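Glycerophosphodiester phosphodiesterase (Parabacteroides distasonis, PDB 3NO3) is an enzyme of the glycerophosphoryl diester phosphodiesterase family, with a TIM-barrel fold and a bound magnesium ion. Local coordinates at residues A[40-43]-A[49-52]; A[102-107]-A[118-123]. All blocks are in the same frame, centred on the assembly; numbering follows the deposited sequence. Where two conformers were deposited one is given.

How the contacts relate
Both contacts are buried and share the barrel sheet, where strands 37-44 and 99-104 run side by side in parallel, and both supply a carboxylate to one magnesium ion. Contact 1 is strand against strand: 40-43 pairs with 49-52 through backbone hydrogen bonds, with valines and a leucine filling in. Contact 2 sets 102-107 against the helix segment 118-123, where a single serine meets two apolar side chains and no hydrogen bond crosses. The two are stitched together by probable hydrogen bonds, Val42 N to Glu103 O and Phe40 O to Glu103 N, each 2.8 Å. Contact 1 buries far more surface between its segments than contact 2.

Contact 1 (A[40-43]-A[49-52]); sequences FDVH and VLVV. With MG (magnesium ion), chain B.
The carbonyl oxygen of His43 is held from the partner strand by two groups: Val51 N donates a nearly straight hydrogen bond to His43 O (2.9 Å), and the CA-H of Leu50 adds a weaker contact beside it. Val51 O answers in the same fashion, taking His43 N at 3.0 Å and the CA-H of Val42. His43 and Val51 thus form the hydrogen-bonded pair of an antiparallel hairpin, while Val42 and Val52 form the next, non-hydrogen-bonded pair.

Beta-branched valines suit these extended positions. With CG1 of Val52 anti to its backbone N (chi1 -179°), that methyl lies 3.4 Å from Asp41 O and also reaches Phe40 CB. On the same face, Val42 CG1 meets Leu50 CD2 at 3.7 Å, the two side chains crossing at a slant.

The carboxylate of Asp41 takes no part in the hairpin pairing and binds the metal instead. Its OD1 binds the magnesium ion at 2.1 Å, and OD2 accepts a hydrogen bond from water 1, itself a ligand of the metal, and another from Asn22. Both oxygens are thus tied, which fixes the carboxylate's rotation.

Helix 85-94 covers the Phe40, Leu50 and Val52 face through Leu85 and Tyr88, and Tyr68 of helix 68-71 packs on Val51. Strand 99-104 runs parallel along the other edge of strand 37-44.

Contact 2 (A[102-107]-A[118-123]); sequences FELKSH and RLSVQM. With MG (magnesium ion), chain B.
A serine, Ser120, carries the whole helix side of this contact, setting its hydroxyl against two purely apolar side chains. Ser120 OG lies 3.3 Å from Phe102 CZ and 3.6 Å from Leu104 CD1, and Ser120 CB comes within 3.5 Å of the same Phe102 CZ. No hydrogen bond crosses between the segments. The buried hydroxyl is satisfied within its own helix instead, by a hydrogen bond to the carbonyl oxygen of Ala116 one turn back. With OG beside its backbone N (chi1 -70°), the group can reach that carbonyl while still resting on the strand. A short side chain suits this place, because it lets the helix come close to the bulky Phe102 and Leu104.

Phe102 meets the serine with the far end of its ring, at CZ and CE1, in an oblique approach. Its CG is anti to the backbone N (chi1 -176°), which carries the ring out toward the helix, and Leu104 follows it two residues on.

Glu103, between them on the strand, turns to the opposite side of the sheet. Its extended chain brings OE1 to the magnesium ion at 2.0 Å, where Glu39, Asp41 and two waters also bind. One short strand thus presents apolar groups to the helix layer and a metal-binding carboxylate to the barrel interior. Past its end, His107 ND1 makes a weak hydrogen bond to Lys105 O, and His107 NE2 is hydrogen-bonded to Leu44 N.

The contact belongs to the beta-alpha-beta unit of strand 99-104, helix 110-126 and strand 133-137. Phe146 of helix 140-149 touches both Ser120 and Leu104, Leu85 of helix 85-94 touches Phe102, and the ring of Tyr135 on strand 133-137 meets that of Phe102 edge-to-face.

Contact 1 (A[40-43]-A[49-52])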
loop_
_atom_site.group_PDB
_atom_site.type_symbol
_atom_site.label_atom_id
_atom_site.label_comp_id
_atom_site.label_asym_id
_atom_site.label_seq_id
_atom_site.Cartn_x
_atom_site.Cartn_y
_atom_site.Cartn_z
ATOM N N PHE A 40 0.821 3.075 -2.681
ATOM C CA PHE A 40 0.818 3.195 -4.124
ATOM C C PHE A 40 0.771 1.818 -4.794
ATOM O O PHE A 40 1.186 0.824 -4.190
ATOM C CB PHE A 40 2.022 4.069 -4.568
ATOM C CG PHE A 40 3.331 3.540 -4.122
ATOM C CD1 PHE A 40 4.033 2.645 -4.912
ATOM C CD2 PHE A 40 3.875 3.912 -2.899
ATOM C CE1 PHE A 40 5.245 2.146 -4.476
ATOM C CE2 PHE A 40 5.086 3.410 -2.476
ATOM C CZ PHE A 40 5.769 2.523 -3.274
ATOM N N ASP A 41 0.257 1.787 -6.039
ATOM C CA ASP A 41 -0.006 0.561 -6.757
ATOM C C ASP A 41 0.965 0.369 -7.916
ATOM O O ASP A 41 1.208 1.295 -8.688
ATOM C CB ASP A 41 -1.425 0.587 -7.280
ATOM C CG ASP A 41 -2.412 0.880 -6.204
ATOM O OD1 ASP A 41 -2.497 0.061 -5.264
ATOM O OD2 ASP A 41 -3.150 1.889 -6.267
ATOM N N VAL A 42 1.519 -0.829 -8.037
ATOM C CA VAL A 42 2.610 -1.090 -8.992
ATOM C C VAL A 42 2.255 -2.230 -9.967
ATOM O O VAL A 42 1.784 -3.276 -9.536
ATOM C CB VAL A 42 3.891 -1.396 -8.252
ATOM C CG1 VAL A 42 5.088 -1.644 -9.273
ATOM C CG2 VAL A 42 4.216 -0.256 -7.239
ATOM N N HIS A 43 2.481 -1.994 -11.270
ATOM C CA HIS A 43 2.390 -3.010 -12.330
ATOM C C HIS A 43 3.743 -3.151 -13.051
ATOM O O HIS A 43 4.499 -2.185 -13.165
ATOM C CB HIS A 43 1.448 -2.578 -13.429
ATOM C CG HIS A 43 0.048 -2.308 -13.014
ATOM N ND1 HIS A 43 -0.963 -3.218 -13.208
ATOM C CD2 HIS A 43 -0.537 -1.185 -12.532
ATOM C CE1 HIS A 43 -2.102 -2.690 -12.799
ATOM N NE2 HIS A 43 -1.871 -1.462 -12.371
ATOM N N VAL A 49 9.150 -3.080 -17.192
ATOM C CA VAL A 49 9.289 -1.788 -16.530
ATOM C C VAL A 49 8.191 -1.690 -15.468
ATOM O O VAL A 49 7.012 -2.010 -15.722
ATOM C CB VAL A 49 9.221 -0.620 -17.507
ATOM C CG1 VAL A 49 9.330 0.765 -16.756
ATOM C CG2 VAL A 49 10.298 -0.739 -18.606
ATOM N N LEU A 50 8.584 -1.306 -14.267
ATOM C CA LEU A 50 7.636 -1.137 -13.175
ATOM C C LEU A 50 7.089 0.291 -13.227
ATOM O O LEU A 50 7.846 1.232 -13.245
ATOM C CB LEU A 50 8.322 -1.441 -11.822
ATOM C CG LEU A 50 8.685 -2.933 -11.619
ATOM C CD1 LEU A 50 9.714 -3.047 -10.537
ATOM C CD2 LEU A 50 7.421 -3.761 -11.263
ATOM N N VAL A 51 5.773 0.420 -13.202
ATOM C CA VAL A 51 5.085 1.731 -13.248
ATOM C C VAL A 51 4.053 1.773 -12.152
ATOM O O VAL A 51 3.656 0.717 -11.640
ATOM C CB VAL A 51 4.429 1.966 -14.626
ATOM C CG1 VAL A 51 5.502 1.979 -15.756
ATOM C CG2 VAL A 51 3.335 0.867 -14.936
ATOM N N VAL A 52 3.560 2.983 -11.860
ATOM C CA VAL A 52 2.714 3.244 -10.723
ATOM C C VAL A 52 1.346 3.713 -11.212
ATOM O O VAL A 52 1.226 4.793 -11.834
ATOM C CB VAL A 52 3.329 4.280 -9.782
ATOM C CG1 VAL A 52 2.418 4.513 -8.561
ATOM C CG2 VAL A 52 4.674 3.794 -9.302
HETATM MG MG MG B . -3.833 -0.119 -3.680
HETATM O O HOH W 1 -4.411 1.928 -4.021
HETATM O O HOH W 2 -5.373 -0.593 -5.090
#

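Contact 2 (A[102-107]-A[118-123])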
loop_
_atom_site.group_PDB
_atom_site.type_symbol
_atom_site.label_atom_id
_atom_site.label_comp_id
_atom_site.label_asym_id
_atom_site.label_seq_id
_atom_site.Cartn_x
_atom_site.Cartn_y
_atom_site.Cartn_z
ATOM N N PHE A 102 3.749 -0.441 -0.516
ATOM C CA PHE A 102 3.940 -0.788 -1.916
ATOM C C PHE A 102 2.951 -1.896 -2.196
ATOM O O PHE A 102 3.163 -3.016 -1.737
ATOM C CB PHE A 102 5.401 -1.275 -2.026
ATOM C CG PHE A 102 5.927 -1.618 -3.417
ATOM C CD1 PHE A 102 5.340 -2.575 -4.263
ATOM C CD2 PHE A 102 7.132 -1.063 -3.824
ATOM C CE1 PHE A 102 5.907 -2.905 -5.472
ATOM C CE2 PHE A 102 7.696 -1.381 -5.038
ATOM C CZ PHE A 102 7.091 -2.284 -5.864
ATOM N N GLU A 103 1.870 -1.589 -2.911
ATOM C CA GLU A 103 0.966 -2.619 -3.399
ATOM C C GLU A 103 1.444 -3.152 -4.755
ATOM O O GLU A 103 1.421 -2.413 -5.748
ATOM C CB GLU A 103 -0.490 -2.154 -3.499
ATOM C CG GLU A 103 -1.372 -3.322 -3.949
ATOM C CD GLU A 103 -2.872 -3.043 -4.006
ATOM O OE1 GLU A 103 -3.371 -2.048 -3.430
ATOM O OE2 GLU A 103 -3.565 -3.888 -4.591
ATOM N N LEU A 104 1.841 -4.418 -4.821
ATOM C CA LEU A 104 2.055 -5.036 -6.150
ATOM C C LEU A 104 0.688 -5.539 -6.644
ATOM O O LEU A 104 0.042 -6.388 -5.995
ATOM C CB LEU A 104 3.064 -6.178 -6.132
ATOM C CG LEU A 104 3.522 -6.725 -7.476
ATOM C CD1 LEU A 104 4.213 -5.598 -8.368
ATOM C CD2 LEU A 104 4.443 -7.981 -7.260
ATOM N N LYS A 105 0.267 -5.034 -7.793
ATOM C CA LYS A 105 -0.978 -5.486 -8.446
ATOM C C LYS A 105 -0.848 -6.918 -8.902
ATOM O O LYS A 105 0.269 -7.415 -9.119
ATOM C CB LYS A 105 -1.285 -4.602 -9.633
ATOM C CG LYS A 105 -1.571 -3.130 -9.273
ATOM C CD LYS A 105 -2.901 -2.923 -8.526
ATOM C CE LYS A 105 -4.158 -3.366 -9.321
ATOM N NZ LYS A 105 -5.371 -2.676 -8.764
ATOM N N SER A 106 -1.977 -7.593 -9.024
ATOM C CA SER A 106 -2.013 -8.973 -9.473
ATOM C C SER A 106 -1.662 -9.088 -10.974
ATOM O O SER A 106 -2.253 -8.366 -11.819
ATOM C CB SER A 106 -3.408 -9.560 -9.243
ATOM O OG SER A 106 -3.415 -10.955 -9.486
ATOM N N HIS A 107 -0.741 -10.011 -11.288
ATOM C CA HIS A 107 -0.294 -10.324 -12.634
ATOM C C HIS A 107 -0.937 -11.591 -13.111
ATOM O O HIS A 107 -1.721 -12.215 -12.374
ATOM C CB HIS A 107 1.254 -10.301 -12.709
ATOM C CG HIS A 107 1.795 -8.923 -12.559
ATOM N ND1 HIS A 107 1.659 -8.221 -11.387
ATOM C CD2 HIS A 107 2.366 -8.085 -13.446
ATOM C CE1 HIS A 107 2.137 -6.999 -11.561
ATOM N NE2 HIS A 107 2.566 -6.889 -12.804
ATOM N N ARG A 118 10.085 -10.221 -7.710
ATOM C CA ARG A 118 11.546 -10.184 -7.791
ATOM C C ARG A 118 12.053 -8.829 -8.309
ATOM O O ARG A 118 12.947 -8.228 -7.703
ATOM C CB ARG A 118 12.069 -11.316 -8.681
ATOM C CG ARG A 118 13.614 -11.419 -8.677
ATOM C CD ARG A 118 14.224 -12.404 -9.659
ATOM N NE ARG A 118 13.856 -12.064 -11.037
ATOM C CZ ARG A 118 12.879 -12.634 -11.753
ATOM N NH1 ARG A 118 12.105 -13.634 -11.276
ATOM N NH2 ARG A 118 12.664 -12.191 -12.992
ATOM N N LEU A 119 11.471 -8.336 -9.410
ATOM C CA LEU A 119 11.941 -7.077 -9.994
ATOM C C LEU A 119 11.645 -5.889 -9.072
ATOM O O LEU A 119 12.393 -4.903 -9.058
ATOM C CB LEU A 119 11.409 -6.852 -11.405
ATOM C CG LEU A 119 11.929 -7.781 -12.508
ATOM C CD1 LEU A 119 11.082 -7.621 -13.798
ATOM C CD2 LEU A 119 13.357 -7.567 -12.852
ATOM N N SER A 120 10.528 -5.963 -8.337
ATOM C CA SER A 120 10.168 -4.961 -7.349
ATOM C C SER A 120 11.203 -4.894 -6.232
ATOM O O SER A 120 11.731 -3.823 -5.936
ATOM C CB SER A 120 8.793 -5.239 -6.726
ATOM O OG SER A 120 7.738 -5.034 -7.644
ATOM N N VAL A 121 11.579 -6.053 -5.704
ATOM C CA VAL A 121 12.582 -6.125 -4.648
ATOM C C VAL A 121 13.953 -5.613 -5.115
ATOM O O VAL A 121 14.573 -4.837 -4.398
ATOM C CB VAL A 121 12.732 -7.590 -4.120
ATOM C CG1 VAL A 121 14.030 -7.765 -3.247
ATOM C CG2 VAL A 121 11.422 -7.963 -3.376
ATOM N N GLN A 122 14.329 -5.931 -6.349
ATOM C CA GLN A 122 15.564 -5.440 -6.957
ATOM C C GLN A 122 15.598 -3.905 -7.113
ATOM O O GLN A 122 16.615 -3.270 -6.810
ATOM C CB GLN A 122 15.813 -6.151 -8.299
ATOM C CG GLN A 122 16.223 -7.634 -8.086
ATOM C CD GLN A 122 16.353 -8.423 -9.343
ATOM O OE1 GLN A 122 16.020 -7.958 -10.431
ATOM N NE2 GLN A 122 16.860 -9.649 -9.211
HETATM N N MSE A 123 14.500 -3.328 -7.547
HETATM C CA MSE A 123 14.395 -1.883 -7.681
HETATM C C MSE A 123 14.457 -1.182 -6.322
HETATM O O MSE A 123 15.219 -0.209 -6.164
HETATM C CB MSE A 123 13.124 -1.499 -8.388
HETATM C CG MSE A 123 12.928 0.040 -8.594
HETATM SE SE MSE A 123 14.279 0.838 -9.700
HETATM C CE MSE A 123 13.614 0.130 -11.382
HETATM MG MG MG B . -3.833 -0.119 -3.680
HETATM O O HOH W 1 -4.411 1.928 -4.021
HETATM O O HOH W 2 -5.373 -0.593 -5.090
#